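Local atomic coordinates of single-stranded-DNA-specific exonuclease RecJ (Thermus thermophilus, PDB entry 2ZXP), a protein that degrades single-stranded DNA exonucleolytically in the 5' to 3' direction, using divalent metal ions, and shows no detectable activity on single-stranded RNA. Residues V5-L10 against E531-G536; K73-H78 against S129-T134; K485-L490 against Y520-V525. All blocks are in the same frame, centred on the assembly; numbering follows the deposited sequence.

Contact 1 of 3, residues V5-L10 against E531-G536; sequences VRWRVL and EALEGG
Arg8 and Glu534 form a single parallel beta bridge, with their CA atoms 4.2 Å apart. It attaches the 531-536 loop to edge strand 5-9 of the mixed sheet that continues into the OB domain. Two backbone bonds make the bridge. Glu534 N donates a hydrogen bond to Trp7 O at 2.9 Å. Val9 N donates to Glu534 O at 2.8 Å. Arg8 turns its own backbone bonds the other way, to Val428 and Leu430 of strand 426-433.

The side chains of the bridged pair also meet. Arg8 CG stands anti to the backbone N (chi1 171°), and the chain bends at chi3. This lays one face of the guanidinium over Glu534 CB. Arg8 NH2 forms a salt bridge with Glu534 OE2, although the modelled 2.5 Å is too short to be taken exactly. Arg8 NE has a second acid, Glu427. Glu534 OE1 is less well served. It is buried beside the aliphatic part of Arg6 and has no polar partner in the model. Leu533 O accepts from His642 NE2. Trp7 NE1 is hydrogen-bonded to Asp526 OD2, and the indole makes a cation-pi contact with Arg528. Leu533 CD2 packs 4.0 Å from Trp7 CB. Farther along, a water bridges the two segments, donating to Val9 O at 2.7 Å and accepting from Gly536 N at 2.9 Å.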
# COMPACT_ATOMS: atom_id res chain seq x y z
N VAL A 5 14.43 -6.62 -9.18
CA VAL A 5 13.00 -6.31 -9.23
C VAL A 5 12.29 -7.45 -9.96
O VAL A 5 12.55 -7.70 -11.13
CB VAL A 5 12.74 -5.00 -10.00
CG1 VAL A 5 11.24 -4.78 -10.14
CG2 VAL A 5 13.38 -3.81 -9.27
N ARG A 6 11.38 -8.12 -9.28
CA ARG A 6 10.67 -9.24 -9.88
C ARG A 6 9.20 -8.95 -10.23
O ARG A 6 8.40 -8.65 -9.34
CB ARG A 6 10.75 -10.46 -8.93
CG ARG A 6 11.57 -11.64 -9.46
CD ARG A 6 13.01 -11.26 -9.82
NE ARG A 6 13.95 -11.50 -8.74
CZ ARG A 6 15.25 -11.22 -8.80
NH1 ARG A 6 15.78 -10.68 -9.89
NH2 ARG A 6 16.05 -11.50 -7.77
N TRP A 7 8.84 -9.03 -11.51
CA TRP A 7 7.45 -8.80 -11.95
C TRP A 7 6.65 -10.10 -11.91
O TRP A 7 7.07 -11.11 -12.46
CB TRP A 7 7.40 -8.31 -13.39
CG TRP A 7 7.85 -6.92 -13.62
CD1 TRP A 7 8.75 -6.22 -12.88
CD2 TRP A 7 7.53 -6.09 -14.75
NE1 TRP A 7 9.02 -5.01 -13.49
CE2 TRP A 7 8.29 -4.91 -14.63
CE3 TRP A 7 6.68 -6.25 -15.85
CZ2 TRP A 7 8.23 -3.89 -15.58
CZ3 TRP A 7 6.62 -5.23 -16.79
CH2 TRP A 7 7.39 -4.06 -16.65
N ARG A 8 5.48 -10.07 -11.27
CA ARG A 8 4.62 -11.24 -11.17
C ARG A 8 3.17 -10.91 -11.57
O ARG A 8 2.66 -9.83 -11.28
CB ARG A 8 4.62 -11.81 -9.75
CG ARG A 8 3.57 -12.90 -9.52
CD ARG A 8 3.58 -13.38 -8.07
NE ARG A 8 4.93 -13.79 -7.67
CZ ARG A 8 5.43 -15.02 -7.82
NH1 ARG A 8 4.70 -16.01 -8.34
NH2 ARG A 8 6.69 -15.26 -7.47
N VAL A 9 2.52 -11.86 -12.24
CA VAL A 9 1.13 -11.69 -12.63
C VAL A 9 0.29 -12.37 -11.57
O VAL A 9 0.49 -13.54 -11.26
CB VAL A 9 0.84 -12.36 -13.97
CG1 VAL A 9 -0.64 -12.17 -14.33
CG2 VAL A 9 1.75 -11.76 -15.05
N LEU A 10 -0.66 -11.64 -10.98
CA LEU A 10 -1.49 -12.24 -9.96
C LEU A 10 -2.30 -13.41 -10.54
O LEU A 10 -2.71 -13.39 -11.71
CB LEU A 10 -2.41 -11.19 -9.34
CG LEU A 10 -1.67 -9.97 -8.77
CD1 LEU A 10 -2.67 -9.13 -8.02
CD2 LEU A 10 -0.52 -10.40 -7.83
N GLU A 531 11.19 -9.56 -19.96
CA GLU A 531 11.93 -10.57 -19.21
C GLU A 531 10.98 -11.60 -18.65
O GLU A 531 9.76 -11.47 -18.76
CB GLU A 531 12.72 -9.94 -18.06
CG GLU A 531 13.92 -9.12 -18.53
CD GLU A 531 14.68 -8.47 -17.38
OE1 GLU A 531 15.49 -7.55 -17.66
OE2 GLU A 531 14.48 -8.88 -16.21
N ALA A 532 11.54 -12.63 -18.05
CA ALA A 532 10.74 -13.69 -17.47
C ALA A 532 9.77 -13.07 -16.48
O ALA A 532 10.13 -12.16 -15.72
CB ALA A 532 11.63 -14.71 -16.77
N LEU A 533 8.53 -13.57 -16.51
CA LEU A 533 7.46 -13.11 -15.65
C LEU A 533 7.13 -14.21 -14.67
O LEU A 533 7.11 -15.37 -15.03
CB LEU A 533 6.21 -12.79 -16.47
CG LEU A 533 6.12 -11.57 -17.40
CD1 LEU A 533 4.93 -11.75 -18.33
CD2 LEU A 533 5.95 -10.30 -16.57
N GLU A 534 6.87 -13.84 -13.42
CA GLU A 534 6.50 -14.81 -12.41
C GLU A 534 4.99 -14.96 -12.49
O GLU A 534 4.29 -13.99 -12.76
CB GLU A 534 6.89 -14.31 -11.02
CG GLU A 534 8.39 -14.34 -10.70
CD GLU A 534 8.69 -13.76 -9.32
OE1 GLU A 534 8.66 -12.52 -9.18
OE2 GLU A 534 8.94 -14.54 -8.37
N GLY A 535 4.48 -16.16 -12.25
CA GLY A 535 3.05 -16.35 -12.32
C GLY A 535 2.61 -17.61 -13.05
O GLY A 535 3.42 -18.28 -13.69
N GLY A 536 1.32 -17.92 -12.94
CA GLY A 536 0.79 -19.10 -13.59
C GLY A 536 0.77 -20.30 -12.67
O GLY A 536 1.18 -20.21 -11.52
O HOH W 1 -0.50 -15.98 -11.88

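Contact 2 of 3, residues K73-H78 against S129-T134; sequences KRIRVH and SDLFLT
The Phe132 ring takes Arg76 at its edge. Arg76 CD lies near the ring plane, 3.7 Å from Phe132 CE1, and the guanidinium plane is turned 24° from the ring. His78 comes obliquely, its ring centroid 5.3 Å from that of Phe132 and the planes 45° apart. His78 ND1 lies 3.7 Å from Phe132 CZ. His78 CD2 also approaches the methyl CG2 of Thr134, again obliquely. The rings of His125 and Phe106 also meet His78.

Beneath these groups two parallel strands pair in regular register. Arg76 N donates to Leu131 O, and Arg76 O accepts from Leu133 N. At the start, Arg74 O accepts two hydrogen bonds, from Asp130 N and Leu131 N. Asp130 OD2 accepts from Arg74 N at 2.7 Å, through its anti lone pair.

On the reverse face Ile75 CG2 packs 3.7 Å from Leu133 CD1. This pair lies in the parallel sheet of the DHH domain, and both strands run toward manganese ligands, Asp80 and Asp136. Strand 102-106 borders 74-78, and strand 154-158 borders 131-134. Helices 58-70 and 83-98 cover the face of Ile75, Val77, Leu131 and Leu133.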
# COMPACT_ATOMS: atom_id res chain seq x y z
N LYS A 73 -13.21 16.04 37.36
CA LYS A 73 -11.79 15.70 37.53
C LYS A 73 -10.97 16.32 36.42
O LYS A 73 -11.47 16.51 35.31
CB LYS A 73 -11.61 14.19 37.50
CG LYS A 73 -12.33 13.46 38.62
CD LYS A 73 -11.82 13.91 39.99
CE LYS A 73 -12.59 13.20 41.11
NZ LYS A 73 -12.06 13.53 42.44
N ARG A 74 -9.70 16.63 36.70
CA ARG A 74 -8.86 17.24 35.69
C ARG A 74 -8.22 16.18 34.78
O ARG A 74 -7.50 15.29 35.23
CB ARG A 74 -7.79 18.11 36.34
CG ARG A 74 -6.92 18.84 35.33
CD ARG A 74 -6.74 20.31 35.68
NE ARG A 74 -5.72 20.94 34.84
CZ ARG A 74 -5.43 22.24 34.86
NH1 ARG A 74 -6.08 23.05 35.69
NH2 ARG A 74 -4.47 22.72 34.06
N ILE A 75 -8.51 16.29 33.49
CA ILE A 75 -8.01 15.34 32.51
C ILE A 75 -6.86 15.89 31.67
O ILE A 75 -6.97 16.94 31.06
CB ILE A 75 -9.15 14.90 31.58
CG1 ILE A 75 -10.25 14.25 32.43
CG2 ILE A 75 -8.66 13.91 30.53
CD1 ILE A 75 -11.55 14.06 31.71
N ARG A 76 -5.74 15.19 31.67
CA ARG A 76 -4.60 15.59 30.87
C ARG A 76 -4.44 14.58 29.74
O ARG A 76 -4.33 13.38 29.99
CB ARG A 76 -3.32 15.63 31.71
CG ARG A 76 -2.06 15.78 30.87
CD ARG A 76 -0.81 16.02 31.69
NE ARG A 76 -0.76 17.39 32.19
CZ ARG A 76 0.36 18.12 32.24
NH1 ARG A 76 1.50 17.59 31.82
NH2 ARG A 76 0.33 19.38 32.69
N VAL A 77 -4.44 15.06 28.50
CA VAL A 77 -4.29 14.17 27.35
C VAL A 77 -2.85 14.27 26.86
O VAL A 77 -2.39 15.32 26.40
CB VAL A 77 -5.26 14.55 26.21
CG1 VAL A 77 -4.95 13.74 24.96
CG2 VAL A 77 -6.68 14.28 26.65
N HIS A 78 -2.15 13.15 26.99
CA HIS A 78 -0.75 13.00 26.62
C HIS A 78 -0.74 12.22 25.30
O HIS A 78 -0.98 11.01 25.30
CB HIS A 78 -0.05 12.21 27.72
CG HIS A 78 1.41 11.95 27.48
ND1 HIS A 78 2.41 12.70 28.09
CD2 HIS A 78 2.04 11.00 26.75
CE1 HIS A 78 3.59 12.21 27.73
NE2 HIS A 78 3.39 11.18 26.92
N SER A 129 -2.93 16.77 37.05
CA SER A 129 -4.09 15.97 36.71
C SER A 129 -4.65 14.91 37.65
O SER A 129 -3.96 14.42 38.54
CB SER A 129 -3.83 15.30 35.35
OG SER A 129 -2.76 14.38 35.42
N ASP A 130 -5.92 14.58 37.43
CA ASP A 130 -6.61 13.54 38.19
C ASP A 130 -6.69 12.30 37.31
O ASP A 130 -6.58 11.18 37.80
CB ASP A 130 -8.02 13.99 38.58
CG ASP A 130 -8.01 15.21 39.48
OD1 ASP A 130 -7.33 15.18 40.54
OD2 ASP A 130 -8.68 16.20 39.13
N LEU A 131 -6.89 12.52 36.01
CA LEU A 131 -6.94 11.43 35.06
C LEU A 131 -5.89 11.74 33.96
O LEU A 131 -5.81 12.85 33.44
CB LEU A 131 -8.35 11.28 34.48
CG LEU A 131 -8.52 10.17 33.42
CD1 LEU A 131 -8.20 8.83 34.05
CD2 LEU A 131 -9.94 10.17 32.87
N PHE A 132 -5.09 10.74 33.63
CA PHE A 132 -4.02 10.90 32.65
C PHE A 132 -4.36 10.02 31.45
O PHE A 132 -4.50 8.81 31.58
CB PHE A 132 -2.71 10.47 33.32
CG PHE A 132 -1.48 10.82 32.54
CD1 PHE A 132 -1.08 12.15 32.40
CD2 PHE A 132 -0.66 9.81 32.00
CE1 PHE A 132 0.12 12.47 31.73
CE2 PHE A 132 0.54 10.12 31.34
CZ PHE A 132 0.93 11.45 31.20
N LEU A 133 -4.48 10.62 30.27
CA LEU A 133 -4.83 9.87 29.06
C LEU A 133 -3.71 9.93 28.04
O LEU A 133 -3.41 11.01 27.52
CB LEU A 133 -6.08 10.47 28.40
CG LEU A 133 -7.47 9.89 28.65
CD1 LEU A 133 -8.53 10.93 28.29
CD2 LEU A 133 -7.66 8.65 27.82
N THR A 134 -3.10 8.79 27.74
CA THR A 134 -2.03 8.75 26.76
C THR A 134 -2.65 8.36 25.44
O THR A 134 -3.47 7.46 25.39
CB THR A 134 -0.97 7.69 27.09
OG1 THR A 134 -1.59 6.39 27.13
CG2 THR A 134 -0.31 8.02 28.42

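Contact 3 of 3, residues K485-L490 against Y520-V525; sequences KGVRVL and YEVQAV
Arg488 and Glu521 lie side by side and point the same way, joined by a salt bridge. Arg488 NE donates to Glu521 OE1 at 2.8 Å. The carboxylate oxygen is met from above its plane, 56° out of it. A second bond, from Arg488 NH2 to Glu521 OE2, is weak at 3.5 Å. Two chain shapes bring the groups together. Arg488 runs extended from the backbone with CG anti to N, then bends at chi3 (89°). That bend turns the edge of the guanidinium to the acid. Glu521 keeps CG anti to its carbonyl carbon and stays extended, running alongside Arg488. Glu521 OE2 has a firmer partner in Asn512 ND2, which would help hold the carboxylate's rotation. Asn512 belongs to strand 503-514, the neighbour of 517-528 on its other side.

The strands are neighbours in the beta sheet of the OB domain and run parallel, although most of that sheet is antiparallel. Both backbone bonds of Val522 go to this strand. Its N donates to Arg488 O, and its O accepts from Leu490 N at 2.8 Å. Ala524 N then donates to Leu490 O.

The opposite face is apolar. Val487 CG2 touches Val522 CG2 at 3.8 Å. Val487 is modelled with CG1 nearly eclipsing the backbone N (chi1 6°), an unusual valine conformation. Val489 is also off a staggered position. Its CG2 lies 4.0 Å from Ala524 CB. Leu434 lies against both Val487 and Val522. On the face of the salt bridge, Leu490 CD1 leans on the carboxylate, 3.8 Å from Glu521 OE2. Gln523, bent at chi2, brings its amide toward Leu490, with NE2 3.8 Å from Leu490 CB.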
# COMPACT_ATOMS: atom_id res chain seq x y z
N LYS A 485 -0.01 -0.55 -28.64
CA LYS A 485 -1.27 -1.08 -29.13
C LYS A 485 -2.40 -0.05 -28.92
O LYS A 485 -3.49 -0.38 -28.42
CB LYS A 485 -1.58 -2.40 -28.42
CG LYS A 485 -0.44 -3.42 -28.47
CD LYS A 485 -0.07 -3.75 -29.90
CE LYS A 485 1.22 -4.61 -30.00
NZ LYS A 485 1.09 -6.01 -29.49
N GLY A 486 -2.12 1.20 -29.26
CA GLY A 486 -3.12 2.24 -29.14
C GLY A 486 -3.24 3.04 -27.86
O GLY A 486 -3.89 4.09 -27.87
N VAL A 487 -2.65 2.60 -26.74
CA VAL A 487 -2.81 3.39 -25.53
C VAL A 487 -1.58 4.20 -25.19
O VAL A 487 -0.45 3.70 -25.23
CB VAL A 487 -3.25 2.53 -24.30
CG1 VAL A 487 -3.25 1.06 -24.65
CG2 VAL A 487 -2.36 2.82 -23.10
N ARG A 488 -1.80 5.46 -24.84
CA ARG A 488 -0.67 6.30 -24.51
C ARG A 488 -0.16 6.02 -23.11
O ARG A 488 -0.92 5.96 -22.14
CB ARG A 488 -1.04 7.78 -24.65
CG ARG A 488 0.19 8.68 -24.51
CD ARG A 488 -0.03 10.09 -25.02
NE ARG A 488 -0.56 10.97 -23.98
CZ ARG A 488 -0.01 12.13 -23.66
NH1 ARG A 488 1.09 12.55 -24.29
NH2 ARG A 488 -0.53 12.87 -22.68
N VAL A 489 1.15 5.84 -23.00
CA VAL A 489 1.76 5.58 -21.71
C VAL A 489 2.76 6.70 -21.43
O VAL A 489 3.43 7.17 -22.33
CB VAL A 489 2.42 4.17 -21.70
CG1 VAL A 489 2.79 3.77 -23.08
CG2 VAL A 489 3.63 4.14 -20.78
N LEU A 490 2.80 7.15 -20.18
CA LEU A 490 3.70 8.21 -19.74
C LEU A 490 4.75 7.59 -18.84
O LEU A 490 4.43 6.76 -17.99
CB LEU A 490 2.92 9.28 -19.00
CG LEU A 490 2.20 10.23 -19.96
CD1 LEU A 490 0.83 10.65 -19.41
CD2 LEU A 490 3.12 11.42 -20.25
N TYR A 520 -7.88 8.44 -21.45
CA TYR A 520 -7.58 7.26 -20.66
C TYR A 520 -6.24 6.72 -21.06
O TYR A 520 -6.07 6.17 -22.13
CB TYR A 520 -8.71 6.25 -20.85
CG TYR A 520 -9.95 6.76 -20.17
CD1 TYR A 520 -10.17 6.52 -18.81
CD2 TYR A 520 -10.88 7.55 -20.86
CE1 TYR A 520 -11.26 7.05 -18.15
CE2 TYR A 520 -11.98 8.09 -20.21
CZ TYR A 520 -12.16 7.83 -18.85
OH TYR A 520 -13.25 8.35 -18.18
N GLU A 521 -5.27 6.91 -20.18
CA GLU A 521 -3.89 6.53 -20.45
C GLU A 521 -3.26 5.78 -19.29
O GLU A 521 -3.88 5.61 -18.24
CB GLU A 521 -3.11 7.80 -20.77
CG GLU A 521 -3.78 8.67 -21.85
CD GLU A 521 -3.13 10.04 -22.03
OE1 GLU A 521 -3.17 10.57 -23.17
OE2 GLU A 521 -2.59 10.60 -21.05
N VAL A 522 -2.01 5.38 -19.48
CA VAL A 522 -1.28 4.62 -18.47
C VAL A 522 -0.05 5.36 -17.98
O VAL A 522 0.74 5.89 -18.76
CB VAL A 522 -0.85 3.24 -19.07
CG1 VAL A 522 0.06 2.50 -18.11
CG2 VAL A 522 -2.10 2.41 -19.38
N GLN A 523 0.11 5.39 -16.68
CA GLN A 523 1.25 6.04 -16.08
C GLN A 523 2.14 4.87 -15.70
O GLN A 523 1.80 4.07 -14.80
CB GLN A 523 0.82 6.79 -14.83
CG GLN A 523 1.90 7.65 -14.20
CD GLN A 523 2.15 8.93 -14.99
OE1 GLN A 523 1.22 9.67 -15.33
NE2 GLN A 523 3.43 9.21 -15.28
N ALA A 524 3.27 4.73 -16.39
CA ALA A 524 4.20 3.65 -16.11
C ALA A 524 4.85 3.78 -14.73
O ALA A 524 5.32 4.86 -14.37
CB ALA A 524 5.29 3.61 -17.19
N VAL A 525 4.83 2.71 -13.92
CA VAL A 525 5.53 2.79 -12.63
C VAL A 525 6.86 2.09 -12.88
O VAL A 525 7.87 2.38 -12.24
CB VAL A 525 4.77 2.13 -11.43
CG1 VAL A 525 3.38 2.66 -11.37
CG2 VAL A 525 4.79 0.63 -11.54

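In the fold
Contacts 1 and 3 both reach the same mixed sheet, with centres about 20 Å apart. Contact 1 sits at its outer strand 5-9 and ties the N-terminal strand to the loop leading to strand 541-543. Contact 3 joins two strands inside that sheet. Both are partly buried and carry an Arg-Glu salt bridge. Contact 2 is different. It is the most buried, lies in the parallel sheet of the DHH domain about 53 Å from contact 1 between centres, and joins strands by backbone bonds, aliphatic packing and rings. It alone is near the manganese site. Along the chain, contacts 2 and 3 follow one another inside the loop closed by contact 1.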